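Local coordinates for protein PTS-dependent dihydroxyacetone kinase, ADP-binding subunit DhaL (Lactococcus lactis subsp. lactis, PDB 3CR3) that transfers phosphate from ATP to dihydroxyacetone bound on its partner DhaK, after rephosphorylation of its bound ADP by DhaM, at residues Asp34-His37 with Gly38-Ala42; Thr97-Thr100 with Ser101-Ile104; Lys116-Val119 with Gly120-Thr123. All coordinates share one frame; numbering follows the deposited sequence.

Contact 1: residues Asp34-His37 with Gly38-Ala42; sequences DGDH and GANMA. With MG (magnesium ion), chain E; MG (magnesium ion), chain F; ADP (adenosine-5'-diphosphate), chain G.
His-37 and Asn-40, one helical turn apart, converge on a single oxygen of the ADP alpha phosphate. ND1 of His-37 donates to ADP O2A over 2.9 Å, almost straight at 174°, with the oxygen at the ring edge and in its plane. The amide ND2 of Asn-40 grips the same ADP O2A at 2.8 Å. With CG of His-37 anti to the backbone N (chi1 -176°), the ring points to the alpha phosphate and lies alongside Met-41, and a further bond from NE2 to Ser-179 helps fix its rotation.

Backbone bonds from Asn-40 N to Asp-36 O (2.8 Å) and from Met-41 N to His-37 O open helix 37-54. Asp-36 holds the N-cap position of this helix, but its carboxylate turns to metal instead of capping. This is the acidic magnesium site of the DhaL family, set at a helix N terminus beside the diphosphate.

Metal bonds come in bridging pairs. OD1 of Asp-34 and OD1 of Asp-36 bind one magnesium, at 2.1 and 1.9 Å; their OD2 atoms bind the second. ADP O1B joins both ions, and Asp-29 adds to the first.

CH-pi packing backs the histidine: CG of Met-41, a selenomethionine, sits over one ring face, 3.6 Å from the centroid.

Contact 2: residues Thr97-Thr100 with Ser101-Ile104; sequences TLDT and SELI
The carbonyl oxygen of Asp-99 takes the N-H of Leu-103 at 3.1 Å (Leu-103 N to Asp-99 O), and that of Thr-100 takes the N-H of Ile-104, so the chain passes directly from loop into the first turn of helix 100-115. Before it, Thr-97 is extended, and Asp-99 bends the path with a non-helical psi of 128°. Thr-97 OG1 accepts from the backbone N of Asp-99 at 3.1 Å, an ST turn that braces the approach.

Asp-99 is the N-cap. Its OD2 receives two donors on different lone pairs: the backbone N of Glu-102 at 3.0 Å on the anti side, nearly straight at 169°, and the hydroxyl OG of Ser-101 at 3.3 Å from OD2 on the syn side. The carboxylate gets there because CG stands anti to the Asp-99 N (chi1 180°), bringing OD2 to the N-H of Glu-102 and the hydroxyl of Ser-101. A negative charge here probably interacts favourably with the helix dipole. In the all-helical DhaL fold this turn starts the helix that runs to the nucleotide site, where Gly-115 binds ADP, although Ile-104 itself stays well away from the ligand.

The nonpolar branches splay to two sides. Leu-103 reaches back to the loop, its CD2 lying 3.7 Å from Thr-97 O and its CD1 3.8 Å from Leu-98 O, and it also meets Phe-64 of helix 60-74. Ile-104 packs its CG1 against Thr-100 O at 3.2 Å and turns to Trp-128, Phe-131 and Leu-187. Nearer the surface, the Glu-102 side chain crosses that of Thr-97 at about a right angle, with OE2 3.8 Å from CG2 of Thr-97.

Contact 3: residues Lys116-Val119 with Gly120-Thr123; sequences KAQV and GEKT. With ADP (adenosine-5'-diphosphate), chain G.
Ala-117 and Thr-123 meet with the methyl CB of the alanine 3.8 Å from Thr-123 OG1, and together they line one side of the adenine of ADP. Thr-123 lies over the base, its CB 3.4 Å from ADP N3, while Ala-117 CB comes to 3.6 Å from ADP N1. Behind them, Thr-123 OG1 donates to a water at 2.7 Å from that oxygen, and the water in turn donates to Gln-118 O. The same hydroxyl accepts from Val-125 N and so caps the start of helix 125-136. With OG1 set between its backbone N and carbonyl carbon (chi1 71°), the threonine serves both partners.

Further out, a type II beta turn from Gln-118 to Glu-121 shapes the loop. Gly-120, with positive phi, takes the corner where a side chain would clash with Val-119 O, and the closing bond from Glu-121 N to Gln-118 O is long and weak. The side chain of Glu-121 adds a second, straighter link: its OE2 accepts the N-H of Gln-118 through the anti lone pair at 2.8 Å and 178°, while OE1 bonds to Thr-158. With an alanine at this position the N-H of Gln-118 would probably lose its carboxylate mate, and Thr-158 its partner, so that the turn beside the adenine could shift. Ala-117 and Thr-123 pack against the base without a hydrogen bond, and the straight N-H bond to OE2, with Lys-159 alongside, would probably help keep Glu-121 ionised.

All three contacts are local and follow in series along the chain, none nesting in or crossing another. Contact 1 joins the loop after helix 22-28 to the start of helix 37-54. Contact 2 joins the loop after helix 79-94 to the start of helix 100-115, and contact 3 closes the turn in the loop that leaves that same helix for helix 125-136, so the two mark its opposite ends, with centres about 22 Å apart. Contacts 1 and 3 do not touch, their nearest atoms being about 10 Å apart, but ADP links them, diphosphate at one and adenine at the other. Contact 2 lies across the chain's centre from contact 1.

Contact 1: residues Asp34-His37 with Gly38-Ala42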
loop_
_atom_site.group_PDB
_atom_site.type_symbol
_atom_site.label_atom_id
_atom_site.label_comp_id
_atom_site.label_asym_id
_atom_site.label_seq_id
_atom_site.Cartn_x
_atom_site.Cartn_y
_atom_site.Cartn_z
ATOM N N ASP A 34 -0.373 -7.508 16.992
ATOM C CA ASP A 34 -0.379 -8.709 16.164
ATOM C C ASP A 34 -0.072 -10.008 16.907
ATOM O O ASP A 34 0.223 -11.028 16.275
ATOM C CB ASP A 34 0.566 -8.549 14.974
ATOM C CG ASP A 34 2.000 -8.211 15.390
ATOM O OD1 ASP A 34 2.315 -8.064 16.589
ATOM O OD2 ASP A 34 2.817 -8.057 14.485
ATOM N N GLY A 35 -0.160 -9.976 18.232
ATOM C CA GLY A 35 -0.048 -11.179 19.057
ATOM C C GLY A 35 1.302 -11.888 19.049
ATOM O O GLY A 35 1.354 -13.125 19.107
ATOM N N ASP A 36 2.383 -11.105 18.995
ATOM C CA ASP A 36 3.742 -11.646 18.875
ATOM C C ASP A 36 4.774 -11.079 19.870
ATOM O O ASP A 36 5.927 -11.507 19.844
ATOM C CB ASP A 36 4.263 -11.431 17.443
ATOM C CG ASP A 36 4.656 -9.991 17.170
ATOM O OD1 ASP A 36 4.427 -9.105 18.021
ATOM O OD2 ASP A 36 5.191 -9.707 16.085
ATOM N N HIS A 37 4.404 -10.126 20.731
ATOM C CA HIS A 37 5.435 -9.495 21.572
ATOM C C HIS A 37 6.220 -10.482 22.439
ATOM O O HIS A 37 7.439 -10.390 22.509
ATOM C CB HIS A 37 4.905 -8.337 22.440
ATOM C CG HIS A 37 5.984 -7.634 23.215
ATOM N ND1 HIS A 37 7.041 -6.992 22.610
ATOM C CD2 HIS A 37 6.174 -7.483 24.548
ATOM C CE1 HIS A 37 7.824 -6.456 23.532
ATOM N NE2 HIS A 37 7.323 -6.749 24.717
ATOM N N GLY A 38 5.512 -11.394 23.110
ATOM C CA GLY A 38 6.132 -12.428 23.929
ATOM C C GLY A 38 7.069 -13.335 23.155
ATOM O O GLY A 38 8.200 -13.568 23.586
ATOM N N ALA A 39 6.589 -13.850 22.022
ATOM C CA ALA A 39 7.403 -14.614 21.065
ATOM C C ALA A 39 8.663 -13.847 20.632
ATOM O O ALA A 39 9.760 -14.405 20.657
ATOM C CB ALA A 39 6.568 -14.953 19.847
ATOM N N ASN A 40 8.481 -12.575 20.242
ATOM C CA ASN A 40 9.550 -11.656 19.829
ATOM C C ASN A 40 10.646 -11.535 20.893
ATOM O O ASN A 40 11.836 -11.727 20.612
ATOM C CB ASN A 40 8.975 -10.244 19.582
ATOM C CG ASN A 40 8.321 -10.070 18.199
ATOM O OD1 ASN A 40 8.430 -10.922 17.318
ATOM N ND2 ASN A 40 7.657 -8.927 18.008
HETATM N N MSE A 41 10.223 -11.189 22.110
HETATM C CA MSE A 41 11.122 -11.032 23.246
HETATM C C MSE A 41 11.786 -12.342 23.698
HETATM O O MSE A 41 12.938 -12.318 24.144
HETATM C CB MSE A 41 10.397 -10.372 24.422
HETATM C CG MSE A 41 9.946 -8.918 24.163
HETATM SE SE MSE A 41 11.400 -7.703 23.653
HETATM C CE MSE A 41 12.311 -7.709 25.393
ATOM N N ALA A 42 11.056 -13.459 23.614
ATOM C CA ALA A 42 11.599 -14.769 23.989
ATOM C C ALA A 42 12.757 -15.163 23.096
ATOM O O ALA A 42 13.809 -15.581 23.588
ATOM C CB ALA A 42 10.531 -15.846 23.979
HETATM MG MG MG E . 3.602 -7.412 18.100
HETATM MG MG MG F . 5.215 -7.697 14.756
HETATM P PB ADP G . 5.217 -4.906 16.897
HETATM O O1B ADP G . 4.638 -6.269 16.686
HETATM O O2B ADP G . 6.027 -4.429 15.741
HETATM O O3B ADP G . 4.198 -3.878 17.389
HETATM P PA ADP G . 6.087 -5.890 19.488
HETATM O O1A ADP G . 4.744 -6.533 19.556
HETATM O O2A ADP G . 7.277 -6.795 19.706
HETATM O O3A ADP G . 6.291 -5.073 18.100
HETATM O "O5'" ADP G . 6.166 -4.683 20.557
HETATM C "C5'" ADP G . 5.024 -3.858 20.809
HETATM C "C4'" ADP G . 5.432 -2.823 21.836
HETATM O "O4'" ADP G . 6.393 -1.901 21.305
HETATM C "C3'" ADP G . 4.272 -1.962 22.304
HETATM O "O3'" ADP G . 3.602 -2.628 23.375
HETATM C "C2'" ADP G . 4.941 -0.660 22.737
HETATM O "O2'" ADP G . 5.283 -0.643 24.125
HETATM C "C1'" ADP G . 6.256 -0.649 21.970
HETATM N N9 ADP G . 6.220 0.402 20.936
HETATM C C8 ADP G . 5.644 0.261 19.723
HETATM N N7 ADP G . 5.778 1.390 19.010
HETATM C C5 ADP G . 6.441 2.271 19.783
HETATM C C6 ADP G . 6.904 3.663 19.633
HETATM N N6 ADP G . 6.678 4.307 18.472
HETATM N N1 ADP G . 7.562 4.230 20.668
HETATM C C2 ADP G . 7.806 3.572 21.819
HETATM N N3 ADP G . 7.409 2.315 22.021
HETATM C C4 ADP G . 6.730 1.628 21.059
HETATM O O HOH W 1 2.221 -5.504 18.135
HETATM O O HOH W 2 5.878 -5.702 13.689
#

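Contact 2: residues Thr97-Thr100 with Ser101-Ile104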
loop_
_atom_site.group_PDB
_atom_site.type_symbol
_atom_site.label_atom_id
_atom_site.label_comp_id
_atom_site.label_asym_id
_atom_site.label_seq_id
_atom_site.Cartn_x
_atom_site.Cartn_y
_atom_site.Cartn_z
ATOM N N THR A 97 30.104 5.914 33.034
ATOM C CA THR A 97 29.402 5.768 34.311
ATOM C C THR A 97 28.454 4.572 34.328
ATOM O O THR A 97 27.800 4.276 33.329
ATOM C CB THR A 97 28.606 7.056 34.716
ATOM O OG1 THR A 97 28.041 6.887 36.022
ATOM C CG2 THR A 97 27.483 7.386 33.732
ATOM N N LEU A 98 28.391 3.898 35.477
ATOM C CA LEU A 98 27.451 2.804 35.678
ATOM C C LEU A 98 26.351 3.191 36.678
ATOM O O LEU A 98 25.605 2.341 37.142
ATOM C CB LEU A 98 28.174 1.505 36.071
ATOM C CG LEU A 98 29.203 0.960 35.063
ATOM C CD1 LEU A 98 30.052 -0.168 35.645
ATOM C CD2 LEU A 98 28.515 0.495 33.800
ATOM N N ASP A 99 26.241 4.486 36.979
ATOM C CA ASP A 99 25.105 4.997 37.756
ATOM C C ASP A 99 23.787 4.537 37.133
ATOM O O ASP A 99 23.550 4.737 35.938
ATOM C CB ASP A 99 25.131 6.525 37.840
ATOM C CG ASP A 99 23.960 7.082 38.637
ATOM O OD1 ASP A 99 24.149 7.453 39.815
ATOM O OD2 ASP A 99 22.844 7.121 38.107
ATOM N N THR A 100 22.933 3.938 37.955
ATOM C CA THR A 100 21.710 3.302 37.476
ATOM C C THR A 100 20.745 4.283 36.809
ATOM O O THR A 100 20.268 4.009 35.704
ATOM C CB THR A 100 21.042 2.471 38.602
ATOM O OG1 THR A 100 22.012 1.558 39.139
ATOM C CG2 THR A 100 19.841 1.681 38.091
ATOM N N SER A 101 20.486 5.434 37.435
ATOM C CA SER A 101 19.573 6.400 36.825
ATOM C C SER A 101 20.154 7.016 35.536
ATOM O O SER A 101 19.428 7.215 34.573
ATOM C CB SER A 101 19.031 7.441 37.833
ATOM O OG SER A 101 19.905 8.553 38.008
ATOM N N GLU A 102 21.463 7.255 35.494
ATOM C CA GLU A 102 22.127 7.705 34.252
ATOM C C GLU A 102 21.962 6.740 33.071
ATOM O O GLU A 102 21.779 7.182 31.928
ATOM C CB GLU A 102 23.614 7.962 34.499
ATOM C CG GLU A 102 23.907 9.291 35.186
ATOM C CD GLU A 102 24.606 10.277 34.279
ATOM O OE1 GLU A 102 24.031 10.682 33.236
ATOM O OE2 GLU A 102 25.752 10.643 34.610
ATOM N N LEU A 103 22.033 5.434 33.348
ATOM C CA LEU A 103 21.818 4.397 32.336
ATOM C C LEU A 103 20.376 4.421 31.820
ATOM O O LEU A 103 20.126 4.505 30.611
ATOM C CB LEU A 103 22.169 2.999 32.882
ATOM C CG LEU A 103 23.645 2.785 33.281
ATOM C CD1 LEU A 103 23.881 1.400 33.913
ATOM C CD2 LEU A 103 24.576 2.991 32.090
ATOM N N ILE A 104 19.437 4.385 32.755
ATOM C CA ILE A 104 18.023 4.376 32.427
ATOM C C ILE A 104 17.693 5.640 31.631
ATOM O O ILE A 104 16.931 5.585 30.671
ATOM C CB ILE A 104 17.139 4.238 33.708
ATOM C CG1 ILE A 104 17.494 2.962 34.492
ATOM C CG2 ILE A 104 15.648 4.298 33.375
ATOM C CD1 ILE A 104 17.577 1.666 33.641
#

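Contact 3: residues Lys116-Val119 with Gly120-Thr123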
loop_
_atom_site.group_PDB
_atom_site.type_symbol
_atom_site.label_atom_id
_atom_site.label_comp_id
_atom_site.label_asym_id
_atom_site.label_seq_id
_atom_site.Cartn_x
_atom_site.Cartn_y
_atom_site.Cartn_z
ATOM N N LYS A 116 9.780 8.136 18.835
ATOM C CA LYS A 116 9.138 9.478 18.940
ATOM C C LYS A 116 7.923 9.553 19.871
ATOM O O LYS A 116 7.057 10.415 19.700
ATOM C CB LYS A 116 8.783 10.049 17.546
ATOM C CG LYS A 116 9.941 10.774 16.845
ATOM C CD LYS A 116 10.955 9.818 16.261
ATOM C CE LYS A 116 12.055 10.557 15.506
ATOM N NZ LYS A 116 13.140 9.612 15.142
ATOM N N ALA A 117 7.868 8.677 20.870
ATOM C CA ALA A 117 6.734 8.640 21.780
ATOM C C ALA A 117 6.941 9.600 22.946
ATOM O O ALA A 117 8.040 9.716 23.489
ATOM C CB ALA A 117 6.476 7.206 22.294
ATOM N N GLN A 118 5.875 10.304 23.298
ATOM C CA GLN A 118 5.847 11.121 24.494
ATOM C C GLN A 118 5.335 10.262 25.639
ATOM O O GLN A 118 4.724 9.222 25.415
ATOM C CB GLN A 118 4.929 12.322 24.292
ATOM C CG GLN A 118 5.462 13.356 23.313
ATOM C CD GLN A 118 4.391 14.344 22.893
ATOM O OE1 GLN A 118 3.945 14.338 21.747
ATOM N NE2 GLN A 118 3.959 15.182 23.823
ATOM N N VAL A 119 5.593 10.686 26.869
ATOM C CA VAL A 119 5.022 10.014 28.023
ATOM C C VAL A 119 3.492 10.130 27.970
ATOM O O VAL A 119 2.952 11.200 27.656
ATOM C CB VAL A 119 5.581 10.590 29.347
ATOM C CG1 VAL A 119 5.030 9.830 30.557
ATOM C CG2 VAL A 119 7.105 10.547 29.339
ATOM N N GLY A 120 2.810 9.022 28.257
ATOM C CA GLY A 120 1.338 8.973 28.251
ATOM C C GLY A 120 0.737 8.440 26.978
ATOM O O GLY A 120 -0.490 8.401 26.823
ATOM N N GLU A 121 1.592 7.998 26.057
ATOM C CA GLU A 121 1.111 7.542 24.764
ATOM C C GLU A 121 0.855 6.043 24.704
ATOM O O GLU A 121 0.583 5.507 23.627
ATOM C CB GLU A 121 2.064 7.968 23.650
ATOM C CG GLU A 121 2.119 9.486 23.429
ATOM C CD GLU A 121 2.424 9.797 21.989
ATOM O OE1 GLU A 121 1.525 9.626 21.144
ATOM O OE2 GLU A 121 3.573 10.165 21.697
ATOM N N LYS A 122 0.904 5.401 25.871
ATOM C CA LYS A 122 0.644 3.960 26.036
ATOM C C LYS A 122 1.739 3.117 25.400
ATOM O O LYS A 122 1.462 2.231 24.614
ATOM C CB LYS A 122 -0.745 3.557 25.508
ATOM C CG LYS A 122 -1.356 2.272 26.104
ATOM C CD LYS A 122 -2.354 1.702 25.088
ATOM C CE LYS A 122 -3.209 0.572 25.616
ATOM N NZ LYS A 122 -4.224 1.012 26.623
ATOM N N THR A 123 2.996 3.412 25.723
ATOM C CA THR A 123 4.105 2.557 25.289
ATOM C C THR A 123 5.053 2.359 26.475
ATOM O O THR A 123 4.863 2.978 27.524
ATOM C CB THR A 123 4.925 3.180 24.147
ATOM O OG1 THR A 123 5.671 4.294 24.656
ATOM C CG2 THR A 123 4.052 3.623 22.969
HETATM P PB ADP G . 5.217 -4.906 16.897
HETATM O O1B ADP G . 4.638 -6.269 16.686
HETATM O O2B ADP G . 6.027 -4.429 15.741
HETATM O O3B ADP G . 4.198 -3.878 17.389
HETATM P PA ADP G . 6.087 -5.890 19.488
HETATM O O1A ADP G . 4.744 -6.533 19.556
HETATM O O2A ADP G . 7.277 -6.795 19.706
HETATM O O3A ADP G . 6.291 -5.073 18.100
HETATM O "O5'" ADP G . 6.166 -4.683 20.557
HETATM C "C5'" ADP G . 5.024 -3.858 20.809
HETATM C "C4'" ADP G . 5.432 -2.823 21.836
HETATM O "O4'" ADP G . 6.393 -1.901 21.305
HETATM C "C3'" ADP G . 4.272 -1.962 22.304
HETATM O "O3'" ADP G . 3.602 -2.628 23.375
HETATM C "C2'" ADP G . 4.941 -0.660 22.737
HETATM O "O2'" ADP G . 5.283 -0.643 24.125
HETATM C "C1'" ADP G . 6.256 -0.649 21.970
HETATM N N9 ADP G . 6.220 0.402 20.936
HETATM C C8 ADP G . 5.644 0.261 19.723
HETATM N N7 ADP G . 5.778 1.390 19.010
HETATM C C5 ADP G . 6.441 2.271 19.783
HETATM C C6 ADP G . 6.904 3.663 19.633
HETATM N N6 ADP G . 6.678 4.307 18.472
HETATM N N1 ADP G . 7.562 4.230 20.668
HETATM C C2 ADP G . 7.806 3.572 21.819
HETATM N N3 ADP G . 7.409 2.315 22.021
HETATM C C4 ADP G . 6.730 1.628 21.059
HETATM O O HOH W 3 4.390 6.377 25.699
HETATM O O HOH W 4 4.403 11.954 20.171
#